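Long-range contacts in periplasmic binding protein (Sulfurospirillum deleyianum, PDB 4PAG), which probably captures a solute in the periplasm and delivers it to an ABC transporter, as periplasmic binding proteins of the iron-siderophore and vitamin B12 class do: residues I94-P99 and V119-S124; K172-E177 and N201-C206; P273-I278 and K302-L307. All coordinates share one frame; numbering follows the deposited sequence.

Interaction 1 of 3, residues I94-P99 and V119-S124; sequences ITWDTP and VNIDDS
The indole of W96 lies across the side chain of I121, whose CD1 sits over one face, 4.2 Å from the centroid of the five-membered ring, in a CH-pi contact. T98 CG2 covers the opposite face toward the rim, so the ring is sandwiched between a methyl of its own segment and one from the facing loop. Its edge does polar work: with CG anti to the backbone N (chi1 -178°), W96 swings NE1 toward D122 and donates to OD1 at 3.2 Å, nearly in the ring plane. Indole and carboxylate planes stand almost perpendicular, 83° apart, and OD1 is met on its syn side, 22° out of the carboxylate plane. The other oxygen is used as well, since T98 OG1 donates to the syn lone pair of D122 OD2 at 2.6 Å. Upstream, the strands pair in parallel: V119 N bonds to T95 O at 3.0 Å, and D97 N returns to V119 O at 2.9 Å. A water extends the bridge past the strand end, donating to D97 O and N120 OD1 and accepting from I121 N. The carboxylate of D97 turns to N102, while P29 of helix 28-37 packs against both W96 and I121. Joined in this way are the carboxy-terminal ends of two neighbouring parallel strands, where the chain leaves the sheet. Because each oxygen of D122 takes a different neutral donor, the carboxylate is fixed in rotation, and its negative charge is probably stabilised there without any cationic partner from the facing segment.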
loop_
_atom_site.group_PDB
_atom_site.type_symbol
_atom_site.label_atom_id
_atom_site.label_comp_id
_atom_site.label_asym_id
_atom_site.label_seq_id
_atom_site.Cartn_x
_atom_site.Cartn_y
_atom_site.Cartn_z
ATOM N N ILE A 94 11.936 2.291 -12.111
ATOM C CA ILE A 94 11.314 1.096 -11.594
ATOM C C ILE A 94 9.808 1.272 -11.740
ATOM O O ILE A 94 9.254 2.259 -11.261
ATOM C CB ILE A 94 11.656 0.871 -10.108
ATOM C CG1 ILE A 94 13.174 0.915 -9.864
ATOM C CG2 ILE A 94 11.077 -0.448 -9.636
ATOM C CD1 ILE A 94 13.974 -0.143 -10.595
ATOM N N THR A 95 9.151 0.324 -12.401
ATOM C CA THR A 95 7.714 0.417 -12.634
ATOM C C THR A 95 6.899 -0.650 -11.911
ATOM O O THR A 95 7.427 -1.658 -11.428
ATOM C CB THR A 95 7.366 0.381 -14.136
ATOM O OG1 THR A 95 7.470 -0.955 -14.638
ATOM C CG2 THR A 95 8.282 1.286 -14.923
ATOM N N TRP A 96 5.595 -0.393 -11.857
ATOM C CA TRP A 96 4.614 -1.275 -11.232
ATOM C C TRP A 96 4.099 -2.277 -12.279
ATOM O O TRP A 96 3.471 -1.891 -13.254
ATOM C CB TRP A 96 3.505 -0.380 -10.672
ATOM C CG TRP A 96 2.380 -1.015 -9.934
ATOM C CD1 TRP A 96 2.219 -2.329 -9.607
ATOM C CD2 TRP A 96 1.259 -0.322 -9.384
ATOM N NE1 TRP A 96 1.045 -2.497 -8.909
ATOM C CE2 TRP A 96 0.437 -1.278 -8.765
ATOM C CE3 TRP A 96 0.855 1.016 -9.390
ATOM C CZ2 TRP A 96 -0.760 -0.937 -8.132
ATOM C CZ3 TRP A 96 -0.332 1.358 -8.758
ATOM C CH2 TRP A 96 -1.128 0.381 -8.146
ATOM N N ASP A 97 4.413 -3.557 -12.081
ATOM C CA ASP A 97 4.034 -4.622 -13.018
ATOM C C ASP A 97 2.628 -5.115 -12.697
ATOM O O ASP A 97 2.461 -6.056 -11.917
ATOM C CB ASP A 97 5.037 -5.787 -12.928
ATOM C CG ASP A 97 4.709 -6.943 -13.866
ATOM O OD1 ASP A 97 3.734 -6.858 -14.642
ATOM O OD2 ASP A 97 5.452 -7.950 -13.824
ATOM N N THR A 98 1.622 -4.483 -13.294
ATOM C CA THR A 98 0.227 -4.893 -13.086
ATOM C C THR A 98 -0.536 -4.699 -14.409
ATOM O O THR A 98 -0.284 -3.717 -15.127
ATOM C CB THR A 98 -0.400 -4.130 -11.888
ATOM O OG1 THR A 98 -1.653 -4.726 -11.505
ATOM C CG2 THR A 98 -0.594 -2.654 -12.201
ATOM N N PRO A 99 -1.430 -5.649 -14.758
ATOM C CA PRO A 99 -1.994 -5.681 -16.117
ATOM C C PRO A 99 -2.736 -4.429 -16.556
ATOM O O PRO A 99 -2.639 -4.058 -17.712
ATOM C CB PRO A 99 -2.942 -6.889 -16.112
ATOM C CG PRO A 99 -2.809 -7.546 -14.791
ATOM C CD PRO A 99 -1.723 -6.881 -14.004
ATOM N N VAL A 119 8.333 -4.466 -11.269
ATOM C CA VAL A 119 8.218 -5.365 -10.131
ATOM C C VAL A 119 6.754 -5.693 -9.858
ATOM O O VAL A 119 5.877 -4.831 -9.963
ATOM C CB VAL A 119 8.897 -4.784 -8.869
ATOM C CG1 VAL A 119 10.377 -4.535 -9.139
ATOM C CG2 VAL A 119 8.224 -3.501 -8.410
ATOM N N ASN A 120 6.508 -6.953 -9.520
ATOM C CA ASN A 120 5.166 -7.457 -9.303
ATOM C C ASN A 120 4.831 -7.472 -7.813
ATOM O O ASN A 120 5.278 -8.350 -7.080
ATOM C CB ASN A 120 5.040 -8.858 -9.906
ATOM C CG ASN A 120 3.611 -9.361 -9.913
ATOM O OD1 ASN A 120 2.754 -8.840 -9.206
ATOM N ND2 ASN A 120 3.351 -10.376 -10.713
ATOM N N ILE A 121 4.022 -6.515 -7.381
ATOM C CA ILE A 121 3.735 -6.335 -5.952
ATOM C C ILE A 121 2.266 -6.538 -5.585
ATOM O O ILE A 121 1.855 -6.232 -4.465
ATOM C CB ILE A 121 4.158 -4.933 -5.483
ATOM C CG1 ILE A 121 3.579 -3.861 -6.412
ATOM C CG2 ILE A 121 5.670 -4.845 -5.443
ATOM C CD1 ILE A 121 3.513 -2.484 -5.799
ATOM N N ASP A 122 1.472 -7.056 -6.511
ATOM C CA ASP A 122 0.041 -7.179 -6.262
ATOM C C ASP A 122 -0.259 -8.174 -5.137
ATOM O O ASP A 122 -1.073 -7.892 -4.256
ATOM C CB ASP A 122 -0.692 -7.531 -7.549
ATOM C CG ASP A 122 -0.827 -6.331 -8.493
ATOM O OD1 ASP A 122 -0.465 -5.181 -8.124
ATOM O OD2 ASP A 122 -1.303 -6.539 -9.615
ATOM N N ASP A 123 0.418 -9.317 -5.155
ATOM C CA ASP A 123 0.366 -10.262 -4.049
ATOM C C ASP A 123 1.363 -9.776 -3.011
ATOM O O ASP A 123 2.557 -9.718 -3.284
ATOM C CB ASP A 123 0.734 -11.671 -4.531
ATOM C CG ASP A 123 0.494 -12.755 -3.474
ATOM O OD1 ASP A 123 0.369 -12.452 -2.255
ATOM O OD2 ASP A 123 0.441 -13.938 -3.881
ATOM N N SER A 124 0.876 -9.427 -1.820
ATOM C CA SER A 124 1.746 -8.890 -0.777
ATOM C C SER A 124 2.823 -9.890 -0.320
ATOM O O SER A 124 3.867 -9.483 0.203
ATOM C CB SER A 124 0.922 -8.383 0.417
ATOM O OG SER A 124 0.135 -7.239 0.071
HETATM O O HOH W 1 2.180 -5.734 -9.282
#

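Interaction 2 of 3, residues K172-E177 and N201-C206; sequences KVYYAE and NLVHKC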
loop_
_atom_site.group_PDB
_atom_site.type_symbol
_atom_site.label_atom_id
_atom_site.label_comp_id
_atom_site.label_asym_id
_atom_site.label_seq_id
_atom_site.Cartn_x
_atom_site.Cartn_y
_atom_site.Cartn_z
ATOM N N LYS A 172 -17.046 -11.271 7.858
ATOM C CA LYS A 172 -17.540 -10.453 6.748
ATOM C C LYS A 172 -17.122 -8.995 6.938
ATOM O O LYS A 172 -17.341 -8.408 8.003
ATOM C CB LYS A 172 -19.058 -10.553 6.626
ATOM C CG LYS A 172 -19.553 -11.940 6.234
ATOM C CD LYS A 172 -21.036 -12.116 6.521
ATOM C CE LYS A 172 -21.907 -11.241 5.640
ATOM N NZ LYS A 172 -23.315 -11.187 6.142
ATOM N N VAL A 173 -16.515 -8.418 5.904
ATOM C CA VAL A 173 -16.012 -7.056 5.978
ATOM C C VAL A 173 -16.435 -6.238 4.748
ATOM O O VAL A 173 -16.418 -6.728 3.611
ATOM C CB VAL A 173 -14.468 -7.029 6.209
ATOM C CG1 VAL A 173 -13.711 -7.809 5.145
ATOM C CG2 VAL A 173 -13.939 -5.603 6.280
ATOM N N TYR A 174 -16.830 -4.992 5.003
ATOM C CA TYR A 174 -17.137 -4.020 3.974
ATOM C C TYR A 174 -16.067 -2.940 3.999
ATOM O O TYR A 174 -15.789 -2.351 5.040
ATOM C CB TYR A 174 -18.518 -3.396 4.203
ATOM C CG TYR A 174 -18.856 -2.312 3.208
ATOM C CD1 TYR A 174 -19.017 -2.612 1.860
ATOM C CD2 TYR A 174 -18.989 -0.984 3.603
ATOM C CE1 TYR A 174 -19.308 -1.627 0.939
ATOM C CE2 TYR A 174 -19.283 0.015 2.684
ATOM C CZ TYR A 174 -19.443 -0.320 1.353
ATOM O OH TYR A 174 -19.739 0.638 0.427
ATOM N N TYR A 175 -15.457 -2.694 2.845
ATOM C CA TYR A 175 -14.452 -1.647 2.701
ATOM C C TYR A 175 -15.152 -0.381 2.230
ATOM O O TYR A 175 -15.583 -0.294 1.083
ATOM C CB TYR A 175 -13.388 -2.099 1.699
ATOM C CG TYR A 175 -12.237 -1.144 1.466
ATOM C CD1 TYR A 175 -11.776 -0.288 2.464
ATOM C CD2 TYR A 175 -11.589 -1.123 0.238
ATOM C CE1 TYR A 175 -10.707 0.571 2.238
ATOM C CE2 TYR A 175 -10.526 -0.273 0.001
ATOM C CZ TYR A 175 -10.088 0.578 0.995
ATOM O OH TYR A 175 -9.031 1.428 0.728
ATOM N N ALA A 176 -15.300 0.586 3.132
ATOM C CA ALA A 176 -16.089 1.779 2.842
ATOM C C ALA A 176 -15.188 2.891 2.351
ATOM O O ALA A 176 -14.381 3.421 3.101
ATOM C CB ALA A 176 -16.857 2.225 4.073
ATOM N N GLU A 177 -15.342 3.247 1.083
ATOM C CA GLU A 177 -14.534 4.285 0.470
ATOM C C GLU A 177 -15.396 5.489 0.131
ATOM O O GLU A 177 -16.627 5.407 0.140
ATOM C CB GLU A 177 -13.868 3.734 -0.785
ATOM C CG GLU A 177 -12.854 2.642 -0.498
ATOM C CD GLU A 177 -12.229 2.121 -1.776
ATOM O OE1 GLU A 177 -12.980 1.480 -2.553
ATOM O OE2 GLU A 177 -11.016 2.366 -2.000
ATOM N N ASN A 201 -13.761 -11.885 4.647
ATOM C CA ASN A 201 -14.727 -12.238 3.618
ATOM C C ASN A 201 -15.307 -10.929 3.086
ATOM O O ASN A 201 -16.260 -10.353 3.649
ATOM C CB ASN A 201 -15.799 -13.152 4.208
ATOM C CG ASN A 201 -16.864 -13.533 3.213
ATOM O OD1 ASN A 201 -16.906 -13.039 2.097
ATOM N ND2 ASN A 201 -17.749 -14.425 3.624
ATOM N N LEU A 202 -14.696 -10.437 2.014
ATOM C CA LEU A 202 -15.080 -9.152 1.438
ATOM C C LEU A 202 -16.467 -9.262 0.800
ATOM O O LEU A 202 -16.686 -10.096 -0.068
ATOM C CB LEU A 202 -14.040 -8.711 0.415
ATOM C CG LEU A 202 -12.788 -8.062 0.993
ATOM C CD1 LEU A 202 -11.656 -8.085 -0.024
ATOM C CD2 LEU A 202 -13.093 -6.629 1.416
ATOM N N VAL A 203 -17.403 -8.421 1.226
ATOM C CA VAL A 203 -18.811 -8.656 0.894
ATOM C C VAL A 203 -19.215 -8.401 -0.563
ATOM O O VAL A 203 -20.161 -9.024 -1.039
ATOM C CB VAL A 203 -19.767 -7.890 1.831
ATOM C CG1 VAL A 203 -19.638 -8.444 3.238
ATOM C CG2 VAL A 203 -19.504 -6.386 1.805
ATOM N N HIS A 204 -18.519 -7.497 -1.252
ATOM C CA HIS A 204 -18.835 -7.156 -2.638
ATOM C C HIS A 204 -17.993 -8.027 -3.591
ATOM O O HIS A 204 -16.764 -7.890 -3.665
ATOM C CB HIS A 204 -18.588 -5.662 -2.873
ATOM C CG HIS A 204 -19.117 -5.140 -4.173
ATOM N ND1 HIS A 204 -20.465 -5.049 -4.455
ATOM C CD2 HIS A 204 -18.471 -4.647 -5.256
ATOM C CE1 HIS A 204 -20.624 -4.540 -5.668
ATOM N NE2 HIS A 204 -19.428 -4.290 -6.176
ATOM N N LYS A 205 -18.669 -8.920 -4.311
ATOM C CA LYS A 205 -18.013 -9.962 -5.106
ATOM C C LYS A 205 -17.928 -9.585 -6.586
ATOM O O LYS A 205 -18.946 -9.490 -7.268
ATOM C CB LYS A 205 -18.757 -11.295 -4.965
ATOM C CG LYS A 205 -19.025 -11.734 -3.532
ATOM C CD LYS A 205 -17.734 -11.918 -2.756
ATOM C CE LYS A 205 -17.931 -12.725 -1.487
ATOM N NZ LYS A 205 -16.656 -12.780 -0.712
ATOM N N CYS A 206 -16.711 -9.371 -7.069
ATOM C CA CYS A 206 -16.450 -9.099 -8.494
ATOM C C CYS A 206 -14.942 -9.074 -8.703
ATOM O O CYS A 206 -14.184 -9.301 -7.756
ATOM C CB CYS A 206 -17.073 -7.768 -8.961
ATOM S SG CYS A 206 -16.872 -6.349 -7.841
#
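Strand 172-176 and the short strand 201-202 run parallel, K172 level with N201 and V173 level with L202, and V173 is held through both its N and its O: the N donates to N201 O at 3.0 Å, and the O accepts from V203 N at 3.1 Å. The carbonyl of V173 also receives a CA-H...O contact from L202, and K172 CA makes the like approach to N201 O. On one face of the sheet V173 and L202 lie side by side, CG1 of the valine against CD2 of the leucine at 4.0 Å. On the other, the first carbons of K172 run alongside N201, with CG 4.0 Å from ND2; the lysine then bends at chi3 (67°) and carries NZ to the carbonyls of Y225 and D226. V203, just past the strand, points back at its neighbour and divides its methyls. CG1 rests on K172 CB, while CG2 meets the ring edge of Y174 at CD1, 3.8 Å away, the two side chains crossing at about a right angle. The chain after V203 is tied back by K205, whose NZ donates to both N201 OD1 and L202 O, each at 2.8 Å, so one ammonium group bridges the side chain of N201 and the backbone of L202. Beyond it, C206 is anchored by its disulfide to C186. Strand 201-202 forms one border of a four-stranded parallel sheet, and strand 172-176 pairs along its other side with strand 229-232. Helix 193-197 packs on L202 through L195, whereas helix 219-225 sends I222 to Y174 and Y225 to V203.

Interaction 3 of 3, residues P273-I278 and K302-L307; sequences PSFMRI and KAFYQL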
loop_
_atom_site.group_PDB
_atom_site.type_symbol
_atom_site.label_atom_id
_atom_site.label_comp_id
_atom_site.label_asym_id
_atom_site.label_seq_id
_atom_site.Cartn_x
_atom_site.Cartn_y
_atom_site.Cartn_z
ATOM N N PRO A 273 -1.636 1.078 -2.770
ATOM C CA PRO A 273 -1.157 -0.238 -2.370
ATOM C C PRO A 273 0.352 -0.126 -2.181
ATOM O O PRO A 273 1.016 0.520 -2.986
ATOM C CB PRO A 273 -1.471 -1.130 -3.575
ATOM C CG PRO A 273 -2.357 -0.347 -4.457
ATOM C CD PRO A 273 -2.162 1.097 -4.141
ATOM N N SER A 274 0.886 -0.686 -1.106
ATOM C CA SER A 274 2.321 -0.611 -0.859
ATOM C C SER A 274 2.769 -1.630 0.181
ATOM O O SER A 274 1.954 -2.330 0.794
ATOM C CB SER A 274 2.719 0.792 -0.381
ATOM O OG SER A 274 2.429 0.964 1.003
ATOM N N PHE A 275 4.083 -1.677 0.372
ATOM C CA PHE A 275 4.710 -2.488 1.409
ATOM C C PHE A 275 4.140 -2.243 2.821
ATOM O O PHE A 275 4.311 -3.076 3.705
ATOM C CB PHE A 275 6.212 -2.208 1.429
ATOM C CG PHE A 275 6.552 -0.902 2.056
ATOM C CD1 PHE A 275 6.571 0.255 1.308
ATOM C CD2 PHE A 275 6.802 -0.823 3.424
ATOM C CE1 PHE A 275 6.856 1.475 1.908
ATOM C CE2 PHE A 275 7.080 0.386 4.022
ATOM C CZ PHE A 275 7.113 1.544 3.261
HETATM N N MSE A 276 3.489 -1.104 3.046
HETATM C CA MSE A 276 2.847 -0.833 4.348
HETATM C C MSE A 276 1.867 -1.926 4.728
HETATM O O MSE A 276 1.561 -2.116 5.918
HETATM C CB MSE A 276 2.073 0.484 4.338
HETATM C CG MSE A 276 2.925 1.729 4.142
HETATM SE SE MSE A 276 4.198 2.026 5.615
HETATM C CE MSE A 276 2.921 2.419 7.071
ATOM N N ARG A 277 1.375 -2.657 3.730
ATOM C CA ARG A 277 0.455 -3.785 3.951
ATOM C C ARG A 277 1.041 -4.909 4.801
ATOM O O ARG A 277 0.295 -5.665 5.438
ATOM C CB ARG A 277 -0.031 -4.343 2.620
ATOM C CG ARG A 277 -0.978 -3.402 1.907
ATOM C CD ARG A 277 -1.166 -3.742 0.437
ATOM N NE ARG A 277 -2.305 -2.991 -0.066
ATOM C CZ ARG A 277 -2.919 -3.181 -1.226
ATOM N NH1 ARG A 277 -2.499 -4.105 -2.092
ATOM N NH2 ARG A 277 -3.974 -2.421 -1.524
ATOM N N ILE A 278 2.369 -5.017 4.810
ATOM C CA ILE A 278 3.066 -5.912 5.729
ATOM C C ILE A 278 2.556 -5.716 7.168
ATOM O O ILE A 278 2.329 -6.687 7.890
ATOM C CB ILE A 278 4.585 -5.674 5.650
ATOM C CG1 ILE A 278 5.105 -6.186 4.303
ATOM C CG2 ILE A 278 5.316 -6.363 6.792
ATOM C CD1 ILE A 278 6.388 -5.515 3.853
ATOM N N LYS A 302 5.340 -0.757 16.525
ATOM C CA LYS A 302 6.581 -0.177 17.035
ATOM C C LYS A 302 7.802 -0.736 16.320
ATOM O O LYS A 302 8.660 0.032 15.893
ATOM C CB LYS A 302 6.709 -0.358 18.560
ATOM C CG LYS A 302 5.924 0.666 19.360
ATOM C CD LYS A 302 5.894 0.301 20.845
ATOM C CE LYS A 302 5.308 1.410 21.705
ATOM N NZ LYS A 302 6.345 2.202 22.426
ATOM N N ALA A 303 7.864 -2.060 16.168
ATOM C CA ALA A 303 8.993 -2.711 15.493
ATOM C C ALA A 303 9.062 -2.333 14.014
ATOM O O ALA A 303 10.133 -2.068 13.481
ATOM C CB ALA A 303 8.907 -4.223 15.636
ATOM N N PHE A 304 7.910 -2.302 13.362
ATOM C CA PHE A 304 7.846 -1.961 11.946
ATOM C C PHE A 304 8.327 -0.521 11.698
ATOM O O PHE A 304 9.153 -0.271 10.809
ATOM C CB PHE A 304 6.430 -2.185 11.423
ATOM C CG PHE A 304 6.284 -1.969 9.949
ATOM C CD1 PHE A 304 5.987 -0.713 9.457
ATOM C CD2 PHE A 304 6.443 -3.019 9.054
ATOM C CE1 PHE A 304 5.851 -0.499 8.105
ATOM C CE2 PHE A 304 6.305 -2.812 7.694
ATOM C CZ PHE A 304 6.008 -1.548 7.223
ATOM N N TYR A 305 7.841 0.417 12.502
ATOM C CA TYR A 305 8.213 1.819 12.328
ATOM C C TYR A 305 9.688 2.061 12.646
ATOM O O TYR A 305 10.345 2.887 11.989
ATOM C CB TYR A 305 7.286 2.758 13.123
ATOM C CG TYR A 305 6.077 3.182 12.301
ATOM C CD1 TYR A 305 5.099 2.255 11.943
ATOM C CD2 TYR A 305 5.933 4.488 11.856
ATOM C CE1 TYR A 305 4.011 2.626 11.173
ATOM C CE2 TYR A 305 4.841 4.871 11.084
ATOM C CZ TYR A 305 3.885 3.934 10.736
ATOM O OH TYR A 305 2.786 4.294 9.968
ATOM N N GLN A 306 10.222 1.310 13.606
ATOM C CA GLN A 306 11.626 1.453 13.981
ATOM C C GLN A 306 12.536 1.089 12.824
ATOM O O GLN A 306 13.445 1.847 12.490
ATOM C CB GLN A 306 11.969 0.598 15.204
ATOM C CG GLN A 306 13.304 0.959 15.851
ATOM C CD GLN A 306 14.517 0.302 15.212
ATOM O OE1 GLN A 306 14.428 -0.768 14.595
ATOM N NE2 GLN A 306 15.678 0.935 15.384
ATOM N N LEU A 307 12.273 -0.049 12.203
ATOM C CA LEU A 307 13.128 -0.567 11.134
ATOM C C LEU A 307 12.876 0.160 9.817
ATOM O O LEU A 307 13.824 0.635 9.169
ATOM C CB LEU A 307 12.918 -2.074 10.960
ATOM C CG LEU A 307 13.699 -2.737 9.817
ATOM C CD1 LEU A 307 15.201 -2.611 10.046
ATOM C CD2 LEU A 307 13.306 -4.193 9.656
#
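F275 begins the contact, its ring edge meeting F304 CZ, which lies near the plane of the F275 ring and 3.9 Å from CE2. M276, a selenomethionine whose N donates to S274 OG at 3.1 Å, a capping bond in the type I turn from S274 to R277, is bent at chi2 and chi3 (-64° and -67°), and this doubled-back chain lays SE at the edge of the F304 ring, 5.2 Å from its centroid, in a Met-aromatic contact. Its terminal CE continues past F304 to Y305, reaching OH at 3.5 Å. I278 comes last, pointing toward the other helix and applying CG2 to F304 CE2 at 3.8 Å. Three side chains, F275, M276 and I278, thus close on the far end of one phenyl ring, which F304 extends from its helix with CG anti to the backbone N (chi1 -175°). With an alanine here, all three would probably lose their common partner, and a gap would be likely to open between the 274-277 turn and helix 297-309. Y305 has its hydroxyl held by the carbonyl of S264 and by W268 NE1, and its ring meets F322, which lines the pocket holding a bound histidine, so the contact backs onto the wall of that site; F308 stacks on F304 and also meets F275. Around this apolar junction, helix 28-37 touches F275 through F32 and V36, and helix 141-163 lies against I278 through A151 and Y154; the turn into helix 277-288 is therefore packed among three other helices.

In the fold
All three contacts are largely buried, yet their chemistry follows their place in the fold. Interactions 1 and 2 each join neighbouring parallel strands, but in two separate sheets, and both rely on backbone bonds; interaction 1 adds a carboxylate gripped by side-chain donors, whereas interaction 2 adds mainly aliphatic packing and lies farther from the centre of the chain. Interaction 3 joins the turn into helix 277-288 to helix 297-309 through aromatic, selenium and aliphatic contacts alone. Interactions 1 and 3 touch, W96 packing on P273 and S124 on R277, so the strand-end cluster leans on the approach to helix 277-288. Interaction 2 stands apart, its nearest atoms about 7 Å from interaction 3.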